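Local coordinates for succinyl-CoA ligase (ADP-forming) subunit alpha (Methanosaeta concilii, PDB 6HXI), which binds coenzyme A and combines a CoA-ligase region with a citrate synthase-like C-terminal region in one chain, at residues Y6-I11 with D132-G137; T13-Y18 with Q26-F31; D32-R37 with G156-I161; P66-I71 with A75-E80. All coordinates share one frame; numbering follows the deposited sequence.

Contact 1 (Y6-I11 with D132-G137)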
loop_
_atom_site.group_PDB
_atom_site.type_symbol
_atom_site.label_atom_id
_atom_site.label_comp_id
_atom_site.label_asym_id
_atom_site.label_seq_id
_atom_site.Cartn_x
_atom_site.Cartn_y
_atom_site.Cartn_z
ATOM N N TYR B 6 18.585 47.698 39.698
ATOM C CA TYR B 6 19.066 46.661 40.602
ATOM C C TYR B 6 18.336 45.309 40.438
ATOM O O TYR B 6 18.885 44.279 40.813
ATOM C CB TYR B 6 19.032 47.138 42.061
ATOM C CG TYR B 6 17.672 47.584 42.561
ATOM C CD1 TYR B 6 16.731 46.659 42.999
ATOM C CD2 TYR B 6 17.364 48.936 42.688
ATOM C CE1 TYR B 6 15.498 47.062 43.506
ATOM C CE2 TYR B 6 16.134 49.353 43.202
ATOM C CZ TYR B 6 15.199 48.410 43.595
ATOM O OH TYR B 6 13.979 48.800 44.077
ATOM N N VAL B 7 17.108 45.313 39.902
ATOM C CA VAL B 7 16.329 44.087 39.679
ATOM C C VAL B 7 16.841 43.354 38.421
ATOM O O VAL B 7 16.830 43.919 37.317
ATOM C CB VAL B 7 14.795 44.334 39.603
ATOM C CG1 VAL B 7 14.041 43.036 39.358
ATOM C CG2 VAL B 7 14.274 45.012 40.861
ATOM N N LEU B 8 17.265 42.092 38.578
ATOM C CA LEU B 8 17.688 41.331 37.405
ATOM C C LEU B 8 16.447 40.650 36.854
ATOM O O LEU B 8 16.071 40.905 35.707
ATOM C CB LEU B 8 18.778 40.323 37.765
ATOM C CG LEU B 8 19.920 40.119 36.762
ATOM C CD1 LEU B 8 20.782 41.372 36.617
ATOM C CD2 LEU B 8 20.808 38.988 37.223
ATOM N N PHE B 9 15.755 39.861 37.712
ATOM C CA PHE B 9 14.529 39.139 37.365
ATOM C C PHE B 9 13.465 39.333 38.374
ATOM O O PHE B 9 13.741 39.359 39.570
ATOM C CB PHE B 9 14.739 37.629 37.285
ATOM C CG PHE B 9 16.071 37.183 36.781
ATOM C CD1 PHE B 9 16.426 37.375 35.454
ATOM C CD2 PHE B 9 16.961 36.530 37.619
ATOM C CE1 PHE B 9 17.668 36.956 34.979
ATOM C CE2 PHE B 9 18.207 36.110 37.148
ATOM C CZ PHE B 9 18.556 36.340 35.833
ATOM N N ASP B 10 12.231 39.337 37.905
ATOM C CA ASP B 10 11.060 39.402 38.759
ATOM C C ASP B 10 10.025 38.387 38.277
ATOM O O ASP B 10 10.299 37.570 37.382
ATOM C CB ASP B 10 10.497 40.839 38.860
ATOM C CG ASP B 10 10.193 41.544 37.545
ATOM O OD1 ASP B 10 9.566 40.912 36.651
ATOM O OD2 ASP B 10 10.500 42.761 37.440
ATOM N N ILE B 11 8.838 38.445 38.876
ATOM C CA ILE B 11 7.727 37.568 38.590
ATOM C C ILE B 11 7.129 37.861 37.198
ATOM O O ILE B 11 6.336 37.067 36.715
ATOM C CB ILE B 11 6.717 37.638 39.772
ATOM C CG1 ILE B 11 5.852 36.362 39.834
ATOM C CG2 ILE B 11 5.885 38.923 39.764
ATOM C CD1 ILE B 11 5.570 35.797 41.241
ATOM N N ASP B 132 25.138 48.454 28.592
ATOM C CA ASP B 132 24.414 48.416 29.876
ATOM C C ASP B 132 23.573 47.108 30.036
ATOM O O ASP B 132 22.432 47.114 30.513
ATOM C CB ASP B 132 23.582 49.698 30.110
ATOM C CG ASP B 132 23.531 50.103 31.575
ATOM O OD1 ASP B 132 22.740 49.485 32.342
ATOM O OD2 ASP B 132 24.317 51.001 31.971
ATOM N N LYS B 133 24.155 45.983 29.594
ATOM C CA LYS B 133 23.524 44.669 29.642
ATOM C C LYS B 133 24.247 43.761 30.643
ATOM O O LYS B 133 25.231 44.191 31.244
ATOM C CB LYS B 133 23.428 44.091 28.230
ATOM C CG LYS B 133 22.438 44.887 27.389
ATOM C CD LYS B 133 22.332 44.443 25.951
ATOM C CE LYS B 133 21.507 45.463 25.207
ATOM N NZ LYS B 133 20.939 44.888 23.976
ATOM N N ILE B 134 23.716 42.561 30.903
ATOM C CA ILE B 134 24.340 41.647 31.874
ATOM C C ILE B 134 24.640 40.285 31.255
ATOM O O ILE B 134 23.776 39.717 30.585
ATOM C CB ILE B 134 23.515 41.545 33.208
ATOM C CG1 ILE B 134 23.543 42.888 33.986
ATOM C CG2 ILE B 134 23.979 40.398 34.129
ATOM C CD1 ILE B 134 22.275 43.720 33.816
ATOM N N VAL B 135 25.861 39.773 31.472
ATOM C CA VAL B 135 26.222 38.429 31.051
ATOM C C VAL B 135 26.537 37.626 32.324
ATOM O O VAL B 135 27.462 37.980 33.054
ATOM C CB VAL B 135 27.359 38.324 29.983
ATOM C CG1 VAL B 135 27.756 36.864 29.738
ATOM C CG2 VAL B 135 26.944 38.972 28.677
ATOM N N ILE B 136 25.738 36.593 32.604
ATOM C CA ILE B 136 25.971 35.698 33.730
ATOM C C ILE B 136 26.626 34.480 33.093
ATOM O O ILE B 136 26.058 33.869 32.196
ATOM C CB ILE B 136 24.693 35.350 34.563
ATOM C CG1 ILE B 136 24.161 36.608 35.299
ATOM C CG2 ILE B 136 24.978 34.249 35.578
ATOM C CD1 ILE B 136 22.722 36.778 35.185
ATOM N N GLY B 137 27.856 34.211 33.493
ATOM C CA GLY B 137 28.653 33.124 32.955
ATOM C C GLY B 137 29.854 33.643 32.196
ATOM O O GLY B 137 30.218 34.809 32.369
#

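Contact 2 (T13-Y18 with Q26-F31)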
loop_
_atom_site.group_PDB
_atom_site.type_symbol
_atom_site.label_atom_id
_atom_site.label_comp_id
_atom_site.label_asym_id
_atom_site.label_seq_id
_atom_site.Cartn_x
_atom_site.Cartn_y
_atom_site.Cartn_z
ATOM N N THR B 13 9.296 38.580 34.495
ATOM C CA THR B 13 10.398 38.244 33.574
ATOM C C THR B 13 9.988 37.154 32.574
ATOM O O THR B 13 9.472 36.108 32.965
ATOM C CB THR B 13 11.628 37.840 34.370
ATOM O OG1 THR B 13 12.067 38.974 35.108
ATOM C CG2 THR B 13 12.750 37.326 33.506
ATOM N N LYS B 14 10.212 37.438 31.295
ATOM C CA LYS B 14 9.976 36.558 30.155
ATOM C C LYS B 14 11.333 36.298 29.487
ATOM O O LYS B 14 12.182 37.201 29.385
ATOM C CB LYS B 14 8.954 37.174 29.186
ATOM C CG LYS B 14 7.528 37.150 29.708
ATOM C CD LYS B 14 6.916 35.752 29.670
ATOM C CE LYS B 14 5.420 35.800 29.823
ATOM N NZ LYS B 14 4.796 34.516 29.421
ATOM N N ALA B 15 11.549 35.056 29.093
ATOM C CA ALA B 15 12.826 34.610 28.586
ATOM C C ALA B 15 12.746 33.740 27.337
ATOM O O ALA B 15 11.700 33.159 27.035
ATOM C CB ALA B 15 13.565 33.832 29.682
ATOM N N PHE B 16 13.897 33.622 26.646
ATOM C CA PHE B 16 14.109 32.712 25.544
ATOM C C PHE B 16 15.087 31.694 26.059
ATOM O O PHE B 16 15.985 32.028 26.827
ATOM C CB PHE B 16 14.738 33.408 24.338
ATOM C CG PHE B 16 13.942 34.527 23.709
ATOM C CD1 PHE B 16 12.650 34.304 23.238
ATOM C CD2 PHE B 16 14.516 35.771 23.500
ATOM C CE1 PHE B 16 11.935 35.322 22.600
ATOM C CE2 PHE B 16 13.789 36.799 22.897
ATOM C CZ PHE B 16 12.510 36.562 22.422
ATOM N N VAL B 17 14.897 30.450 25.677
ATOM C CA VAL B 17 15.833 29.393 25.995
ATOM C C VAL B 17 16.474 29.059 24.660
ATOM O O VAL B 17 15.783 28.592 23.755
ATOM C CB VAL B 17 15.163 28.157 26.670
ATOM C CG1 VAL B 17 16.158 26.991 26.791
ATOM C CG2 VAL B 17 14.596 28.519 28.035
ATOM N N TYR B 18 17.758 29.380 24.503
ATOM C CA TYR B 18 18.524 29.057 23.297
ATOM C C TYR B 18 19.090 27.645 23.495
ATOM O O TYR B 18 19.886 27.408 24.419
ATOM C CB TYR B 18 19.674 30.070 23.041
ATOM C CG TYR B 18 20.336 29.833 21.702
ATOM C CD1 TYR B 18 21.273 28.817 21.539
ATOM C CD2 TYR B 18 19.955 30.559 20.574
ATOM C CE1 TYR B 18 21.823 28.538 20.300
ATOM C CE2 TYR B 18 20.514 30.295 19.326
ATOM C CZ TYR B 18 21.437 29.275 19.194
ATOM O OH TYR B 18 22.005 29.010 17.981
ATOM N N GLN B 26 11.481 22.295 31.112
ATOM C CA GLN B 26 10.529 21.773 32.090
ATOM C C GLN B 26 10.800 22.274 33.527
ATOM O O GLN B 26 9.849 22.588 34.239
ATOM C CB GLN B 26 10.421 20.229 32.045
ATOM C CG GLN B 26 9.226 19.688 32.865
ATOM C CD GLN B 26 7.906 20.250 32.382
ATOM O OE1 GLN B 26 7.376 19.848 31.342
ATOM N NE2 GLN B 26 7.365 21.230 33.090
ATOM N N ARG B 27 12.080 22.369 33.928
ATOM C CA ARG B 27 12.485 22.838 35.258
ATOM C C ARG B 27 12.038 24.275 35.473
ATOM O O ARG B 27 11.477 24.588 36.527
ATOM C CB ARG B 27 14.006 22.702 35.459
ATOM C CG ARG B 27 14.439 21.258 35.616
ATOM C CD ARG B 27 15.754 21.128 36.306
ATOM N NE ARG B 27 15.965 19.749 36.728
ATOM C CZ ARG B 27 16.761 18.897 36.103
ATOM N NH1 ARG B 27 16.902 17.662 36.552
ATOM N NH2 ARG B 27 17.415 19.270 35.011
ATOM N N MET B 28 12.244 25.142 34.452
ATOM C CA MET B 28 11.833 26.542 34.532
ATOM C C MET B 28 10.310 26.654 34.720
ATOM O O MET B 28 9.850 27.318 35.650
ATOM C CB MET B 28 12.316 27.336 33.309
ATOM C CG MET B 28 13.796 27.608 33.346
ATOM S SD MET B 28 14.436 28.462 31.888
ATOM C CE MET B 28 13.776 30.095 32.146
ATOM N N LEU B 29 9.537 25.929 33.892
ATOM C CA LEU B 29 8.080 25.928 33.955
ATOM C C LEU B 29 7.564 25.399 35.286
ATOM O O LEU B 29 6.605 25.954 35.837
ATOM C CB LEU B 29 7.479 25.121 32.793
ATOM C CG LEU B 29 7.711 25.703 31.416
ATOM C CD1 LEU B 29 7.341 24.694 30.331
ATOM C CD2 LEU B 29 6.935 26.995 31.238
ATOM N N ASP B 30 8.220 24.356 35.821
ATOM C CA ASP B 30 7.842 23.752 37.092
ATOM C C ASP B 30 7.994 24.755 38.243
ATOM O O ASP B 30 7.147 24.802 39.132
ATOM C CB ASP B 30 8.674 22.477 37.342
ATOM C CG ASP B 30 8.157 21.218 36.667
ATOM O OD1 ASP B 30 7.081 21.278 36.037
ATOM O OD2 ASP B 30 8.804 20.161 36.814
ATOM N N PHE B 31 9.049 25.568 38.200
ATOM C CA PHE B 31 9.321 26.603 39.202
ATOM C C PHE B 31 8.256 27.702 39.122
ATOM O O PHE B 31 7.708 28.085 40.139
ATOM C CB PHE B 31 10.726 27.192 39.003
ATOM C CG PHE B 31 11.150 28.144 40.098
ATOM C CD1 PHE B 31 11.303 27.702 41.413
ATOM C CD2 PHE B 31 11.392 29.483 39.821
ATOM C CE1 PHE B 31 11.712 28.585 42.428
ATOM C CE2 PHE B 31 11.785 30.369 40.843
ATOM C CZ PHE B 31 11.952 29.908 42.132
#

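Contact 3 (D32-R37 with G156-I161)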
loop_
_atom_site.group_PDB
_atom_site.type_symbol
_atom_site.label_atom_id
_atom_site.label_comp_id
_atom_site.label_asym_id
_atom_site.label_seq_id
_atom_site.Cartn_x
_atom_site.Cartn_y
_atom_site.Cartn_z
ATOM N N ASP B 32 7.918 28.141 37.902
ATOM C CA ASP B 32 6.892 29.140 37.665
ATOM C C ASP B 32 5.567 28.653 38.250
ATOM O O ASP B 32 4.905 29.401 38.953
ATOM C CB ASP B 32 6.740 29.412 36.155
ATOM C CG ASP B 32 7.999 29.842 35.434
ATOM O OD1 ASP B 32 8.888 30.454 36.087
ATOM O OD2 ASP B 32 8.098 29.585 34.219
ATOM N N TYR B 33 5.229 27.372 38.021
ATOM C CA TYR B 33 4.024 26.766 38.563
ATOM C C TYR B 33 3.983 26.786 40.132
ATOM O O TYR B 33 2.999 27.275 40.691
ATOM C CB TYR B 33 3.832 25.345 38.010
ATOM C CG TYR B 33 2.536 24.727 38.459
ATOM C CD1 TYR B 33 1.334 25.066 37.847
ATOM C CD2 TYR B 33 2.502 23.821 39.512
ATOM C CE1 TYR B 33 0.121 24.529 38.290
ATOM C CE2 TYR B 33 1.304 23.270 39.957
ATOM C CZ TYR B 33 0.115 23.634 39.347
ATOM O OH TYR B 33 -1.061 23.085 39.777
ATOM N N VAL B 34 5.038 26.262 40.813
ATOM C CA VAL B 34 5.114 26.200 42.280
ATOM C C VAL B 34 5.199 27.602 42.928
ATOM O O VAL B 34 4.835 27.739 44.085
ATOM C CB VAL B 34 6.207 25.246 42.840
ATOM C CG1 VAL B 34 5.925 23.791 42.477
ATOM C CG2 VAL B 34 7.614 25.663 42.423
ATOM N N CYS B 35 5.634 28.633 42.170
ATOM C CA CYS B 35 5.713 30.029 42.618
ATOM C C CYS B 35 4.400 30.763 42.447
ATOM O O CYS B 35 4.292 31.930 42.837
ATOM C CB CYS B 35 6.845 30.754 41.902
ATOM S SG CYS B 35 8.483 30.169 42.374
ATOM N N LYS B 36 3.412 30.082 41.829
ATOM C CA LYS B 36 2.064 30.586 41.563
ATOM C C LYS B 36 2.084 31.737 40.557
ATOM O O LYS B 36 1.235 32.628 40.629
ATOM C CB LYS B 36 1.310 30.951 42.875
ATOM C CG LYS B 36 1.204 29.805 43.875
ATOM C CD LYS B 36 0.154 30.085 44.944
ATOM C CE LYS B 36 -0.738 28.885 45.205
ATOM N NZ LYS B 36 -1.597 28.531 44.031
ATOM N N ARG B 37 3.049 31.717 39.616
ATOM C CA ARG B 37 3.185 32.725 38.569
ATOM C C ARG B 37 1.964 32.719 37.670
ATOM O O ARG B 37 1.365 31.659 37.438
ATOM C CB ARG B 37 4.446 32.488 37.712
ATOM C CG ARG B 37 5.741 33.018 38.321
ATOM C CD ARG B 37 6.905 33.004 37.331
ATOM N NE ARG B 37 6.556 33.656 36.063
ATOM C CZ ARG B 37 7.347 34.480 35.387
ATOM N NH1 ARG B 37 8.562 34.771 35.843
ATOM N NH2 ARG B 37 6.923 35.038 34.263
ATOM N N GLY B 156 18.100 22.740 40.754
ATOM C CA GLY B 156 17.734 21.354 40.496
ATOM C C GLY B 156 16.289 20.932 40.507
ATOM O O GLY B 156 15.469 21.479 39.768
ATOM N N THR B 157 15.992 19.875 41.259
ATOM C CA THR B 157 14.652 19.268 41.302
ATOM C C THR B 157 13.633 20.102 42.046
ATOM O O THR B 157 14.006 20.885 42.922
ATOM C CB THR B 157 14.722 17.832 41.867
ATOM O OG1 THR B 157 15.077 17.868 43.252
ATOM C CG2 THR B 157 15.719 16.948 41.103
ATOM N N ILE B 158 12.330 19.877 41.761
ATOM C CA ILE B 158 11.238 20.572 42.464
ATOM C C ILE B 158 11.239 20.194 43.952
ATOM O O ILE B 158 10.914 21.041 44.798
ATOM C CB ILE B 158 9.875 20.380 41.729
ATOM C CG1 ILE B 158 9.750 21.375 40.561
ATOM C CG2 ILE B 158 8.665 20.518 42.640
ATOM C CD1 ILE B 158 9.655 22.873 40.902
ATOM N N GLU B 159 11.674 18.961 44.276
ATOM C CA GLU B 159 11.810 18.494 45.667
ATOM C C GLU B 159 12.830 19.370 46.406
ATOM O O GLU B 159 12.560 19.847 47.507
ATOM C CB GLU B 159 12.217 17.003 45.712
ATOM C CG GLU B 159 11.019 16.063 45.604
ATOM C CD GLU B 159 11.260 14.666 45.057
ATOM O OE1 GLU B 159 10.453 13.764 45.380
ATOM O OE2 GLU B 159 12.224 14.476 44.280
ATOM N N ASN B 160 13.976 19.624 45.764
ATOM C CA ASN B 160 15.023 20.496 46.288
ATOM C C ASN B 160 14.518 21.936 46.415
ATOM O O ASN B 160 14.795 22.569 47.431
ATOM C CB ASN B 160 16.288 20.418 45.426
ATOM C CG ASN B 160 17.405 21.275 45.946
ATOM O OD1 ASN B 160 17.975 21.052 47.020
ATOM N ND2 ASN B 160 17.676 22.337 45.239
ATOM N N ILE B 161 13.744 22.441 45.425
ATOM C CA ILE B 161 13.162 23.794 45.485
ATOM C C ILE B 161 12.257 23.928 46.705
ATOM O O ILE B 161 12.364 24.920 47.438
ATOM C CB ILE B 161 12.474 24.196 44.148
ATOM C CG1 ILE B 161 13.516 24.673 43.149
ATOM C CG2 ILE B 161 11.352 25.250 44.320
ATOM C CD1 ILE B 161 13.349 24.026 41.912
#

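Contact 4 (P66-I71 with A75-E80)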
loop_
_atom_site.group_PDB
_atom_site.type_symbol
_atom_site.label_atom_id
_atom_site.label_comp_id
_atom_site.label_asym_id
_atom_site.label_seq_id
_atom_site.Cartn_x
_atom_site.Cartn_y
_atom_site.Cartn_z
ATOM N N PRO B 66 6.207 28.245 21.491
ATOM C CA PRO B 66 6.708 28.414 20.116
ATOM C C PRO B 66 8.224 28.216 20.058
ATOM O O PRO B 66 8.923 28.403 21.054
ATOM C CB PRO B 66 6.282 29.826 19.743
ATOM C CG PRO B 66 6.150 30.531 21.042
ATOM C CD PRO B 66 5.870 29.542 22.115
ATOM N N MET B 67 8.726 27.799 18.894
ATOM C CA MET B 67 10.124 27.459 18.719
ATOM C C MET B 67 10.645 28.060 17.419
ATOM O O MET B 67 10.067 27.822 16.358
ATOM C CB MET B 67 10.236 25.929 18.811
ATOM C CG MET B 67 11.632 25.408 18.903
ATOM S SD MET B 67 11.592 23.652 19.365
ATOM C CE MET B 67 11.086 22.900 17.845
ATOM N N TYR B 68 11.669 28.938 17.536
ATOM C CA TYR B 68 12.276 29.721 16.445
ATOM C C TYR B 68 13.661 29.265 16.091
ATOM O O TYR B 68 14.395 28.853 16.967
ATOM C CB TYR B 68 12.288 31.227 16.809
ATOM C CG TYR B 68 10.892 31.809 16.890
ATOM C CD1 TYR B 68 10.141 31.712 18.058
ATOM C CD2 TYR B 68 10.296 32.394 15.780
ATOM C CE1 TYR B 68 8.843 32.203 18.126
ATOM C CE2 TYR B 68 8.994 32.900 15.841
ATOM C CZ TYR B 68 8.271 32.787 17.013
ATOM O OH TYR B 68 7.000 33.278 17.085
ATOM N N LYS B 69 14.041 29.377 14.808
ATOM C CA LYS B 69 15.364 28.981 14.320
ATOM C C LYS B 69 16.460 29.976 14.710
ATOM O O LYS B 69 17.608 29.564 14.900
ATOM C CB LYS B 69 15.343 28.810 12.789
ATOM C CG LYS B 69 15.407 27.360 12.316
ATOM C CD LYS B 69 16.017 27.260 10.920
ATOM C CE LYS B 69 16.530 25.865 10.624
ATOM N NZ LYS B 69 17.295 25.793 9.352
ATOM N N THR B 70 16.122 31.290 14.786
ATOM C CA THR B 70 17.097 32.355 15.084
ATOM C C THR B 70 16.666 33.274 16.242
ATOM O O THR B 70 15.483 33.377 16.563
ATOM C CB THR B 70 17.414 33.213 13.813
ATOM O OG1 THR B 70 16.328 34.111 13.545
ATOM C CG2 THR B 70 17.720 32.382 12.563
ATOM N N ILE B 71 17.654 33.967 16.832
ATOM C CA ILE B 71 17.472 34.951 17.903
ATOM C C ILE B 71 16.717 36.197 17.365
ATOM O O ILE B 71 15.719 36.548 17.993
ATOM C CB ILE B 71 18.792 35.286 18.618
ATOM C CG1 ILE B 71 19.350 34.058 19.354
ATOM C CG2 ILE B 71 18.626 36.489 19.573
ATOM C CD1 ILE B 71 20.911 34.096 19.621
ATOM N N ALA B 75 13.092 37.404 18.918
ATOM C CA ALA B 75 13.074 38.732 19.528
ATOM C C ALA B 75 11.986 39.620 18.926
ATOM O O ALA B 75 11.254 40.267 19.671
ATOM C CB ALA B 75 14.440 39.390 19.420
ATOM N N LEU B 76 11.835 39.582 17.594
ATOM C CA LEU B 76 10.796 40.317 16.874
ATOM C C LEU B 76 9.380 39.801 17.220
ATOM O O LEU B 76 8.452 40.603 17.332
ATOM C CB LEU B 76 11.047 40.263 15.356
ATOM C CG LEU B 76 10.355 41.359 14.550
ATOM C CD1 LEU B 76 11.196 42.628 14.515
ATOM C CD2 LEU B 76 10.051 40.891 13.148
ATOM N N ALA B 77 9.219 38.481 17.418
ATOM C CA ALA B 77 7.917 37.915 17.796
ATOM C C ALA B 77 7.590 38.172 19.285
ATOM O O ALA B 77 6.454 38.500 19.617
ATOM C CB ALA B 77 7.885 36.428 17.496
ATOM N N TYR B 78 8.591 38.063 20.176
ATOM C CA TYR B 78 8.405 38.269 21.614
ATOM C C TYR B 78 9.314 39.383 22.148
ATOM O O TYR B 78 10.283 39.078 22.853
ATOM C CB TYR B 78 8.544 36.933 22.399
ATOM C CG TYR B 78 7.482 35.923 22.018
ATOM C CD1 TYR B 78 6.229 35.936 22.627
ATOM C CD2 TYR B 78 7.680 35.043 20.961
ATOM C CE1 TYR B 78 5.213 35.076 22.219
ATOM C CE2 TYR B 78 6.665 34.193 20.528
ATOM C CZ TYR B 78 5.439 34.195 21.175
ATOM O OH TYR B 78 4.437 33.340 20.750
ATOM N N PRO B 79 9.012 40.690 21.847
ATOM C CA PRO B 79 9.866 41.779 22.353
ATOM C C PRO B 79 9.867 41.925 23.866
ATOM O O PRO B 79 10.800 42.517 24.407
ATOM C CB PRO B 79 9.320 43.035 21.661
ATOM C CG PRO B 79 7.974 42.696 21.232
ATOM C CD PRO B 79 7.920 41.221 21.000
ATOM N N GLU B 80 8.843 41.378 24.545
ATOM C CA GLU B 80 8.718 41.426 26.004
ATOM C C GLU B 80 9.769 40.571 26.726
ATOM O O GLU B 80 9.985 40.755 27.917
ATOM C CB GLU B 80 7.296 41.013 26.441
ATOM C CG GLU B 80 6.946 39.550 26.190
ATOM C CD GLU B 80 6.186 39.258 24.915
ATOM O OE1 GLU B 80 5.360 38.317 24.933
ATOM O OE2 GLU B 80 6.408 39.962 23.903
#

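Contact 1 (Y6-I11 with D132-G137)
Leu8, in the irregular segment 6-11, faces Ile134 on strand 134-136 with their CA atoms 8.7 Å apart, too far for the backbones to pair, so side chains bridge the gap. Leu8 points its side chain at the strand and divides it between two isoleucines. Its CD1 branch crosses Ile134 obliquely, 3.9 Å from Ile134 CD1, while its CD2 branch meets Ile136 tip to tip, at 3.6 Å from Ile136 CD1. Both isoleucines set CG1 anti to the carbonyl carbon (chi1 -67° in each), which directs the CG1 arm, and with it CD1, toward the leucine. The same Ile136 CD1 also lies 4.2 Å from Phe9 CZ, approaching the ring obliquely, and Leu8 CB sits 4.1 Å above the centre of the Phe9 plane. Strand 134-136 closes one side of the seven-stranded mixed sheet, hydrogen-bonded to strand 108-111, whose Ile108 touches Leu8, Phe9 and Ile136. The loop ahead of strand 15-18 is thus laid against the sheet near that border. Phe9 O is taken by Thr145. The direct contact is purely apolar and probably depends on burial and close fit of methyls; a polar link runs indirectly, through Arg107, which pairs with the Ile134 backbone and donates to Val7 O.

Contact 2 (T13-Y18 with Q26-F31)
Val17 and Met28 lie alongside each other, running opposite ways, and join the first strand and helix of a beta-alpha-beta unit made of strand 15-18, helix 22-34 and strand 42-46. The unit belongs to the seven-stranded mixed sheet, in which strand 15-18 has parallel neighbours on both sides, 42-46 and 83-86. The CA atoms of Val17 and Met28 stand 9.8 Å apart, and only side chains of the two segments touch. Ala15 and Val17 both point toward the helix, whereas Phe16, between them, points away to the other face of the sheet. From the helix, Met28 is the residue that answers: with CG anti to the carbonyl carbon (chi1 -74°), the extended chi2 brings SD to the valine, and a bend at chi3 of 72° swings CE toward the alanine. There Ala15 CB is 4.5 Å from Met28 CE, a looser touch. Phe149 and Ile42 also pack on Met28, enclosing it further. The helix also meets other chains: Asp30 forms a salt bridge with Arg350 of the second subunit, another copy of this protein, and Arg27 packs on Pro380 of the citrate lyase chain. Val17 uses its CG2 branch, and this methyl lies 3.9 Å from Met28 SD.

Contact 3 (D32-R37 with G156-I161)
Apolar contact between Val34 and two isoleucines, Ile158 and Ile161, joins the segments, with the CA atoms of Val34 and Ile158 8.3 Å apart. Val34 and Ile158 reach toward each other tip to tip. Val34 CG2, lodged between its own backbone N and carbonyl carbon, lies 3.8 Å from Ile158 CD1, and the other branch, Val34 CG1, is 4.2 Å from the same methyl; the isoleucine tip is therefore set against both valine methyls. Ile161, one helical turn on, adds a lighter touch, its CG2 being 4.2 Å from Val34 CG2. Pro334 and Ile336 also pack on the valine. The contact brings the last turn of helix 22-34, from the beta-alpha-beta unit that begins with strand 15-18, against the first turn of helix 158-163, more than a hundred residues later in the chain. Hydrogen bonds shape each helix end separately. Lys36, with positive phi, closes helix 22-34 in a Schellman motif: Arg37 N bonds to Asp32 O at 3.0 Å and Lys36 N to Tyr33 O at 3.1 Å. Thr157 is the N-cap of helix 158-163, and its OG1 accepts from Asn160 N at 3.3 Å with an N-H...O angle of 160°. Among the charged groups, Arg37 NE and Asp32 OD1 form a long salt bridge of 4.0 Å, with the oxygen well out of the guanidinium plane, so attraction of charges is all it offers. Directed bonds of Arg37 go to the carbonyl oxygens of Thr13, Ser39 and Ala148, while Glu159 makes a salt bridge with Lys342.

Contact 4 (P66-I71 with A75-E80)
The side chains of Tyr68 and Tyr78 run nearly perpendicular to each other and form the tightly packed part of the contact together with Pro66 and Ala77. Tyr68 CE1 lies in the plane of the Tyr78 ring, at its edge, 3.8 Å from Tyr78 CE2. The phenol end of Tyr68 is pressed against the alanine methyl, with Tyr68 OH 3.3 Å from Ala77 CB. The phenol end of Tyr78 reaches Pro66, with Tyr78 OH 3.3 Å from Pro66 CG. Each tyrosine sets CG anti to its carbonyl carbon (chi1 -67° for Tyr68, -63° for Tyr78), which turns each ring toward the opposite segment. Strand 61-68 and helix 71-77 are the strand and helix of a beta-alpha-beta crossover that leads on to the parallel strand 83-86. Thr70 is the helix N-cap, its OG1 taking the N-H of Leu73. In the first turn, Ala75 N bonds to Ile71 O at 2.9 Å (N-H...O angle 168°). The Ile71 side chain points away from the other segment, onto Tyr18 and Ile46. Ala77 marks the border with solvent: its CB is packed by Tyr68, but the residue is exposed. A triethylene glycol molecule, probably from the crystallisation liquor, lies about 4 Å from the Tyr68 side chain.

Contacts 1, 2 and 4 all reach the seven-stranded mixed sheet, while contact 3 extends from contact 2 along helix 22-34, their centres 11 Å apart. Arg37 ties three of them together: from contact 3 it packs on Ile11 of contact 1 and donates to Thr13 O of contact 2. Contacts 2 and 3 also meet where Phe31 packs on Ile161. Contact 4, about 14 Å from contact 2 between centres, touches it through Phe16 against Tyr78. Bound coenzyme A lies about 9 Å from the side chain of Val17, 10 Å from Ile136 and 12 Å from Ile71, so these side chains of contacts 2, 1 and 4 do not touch the ligand.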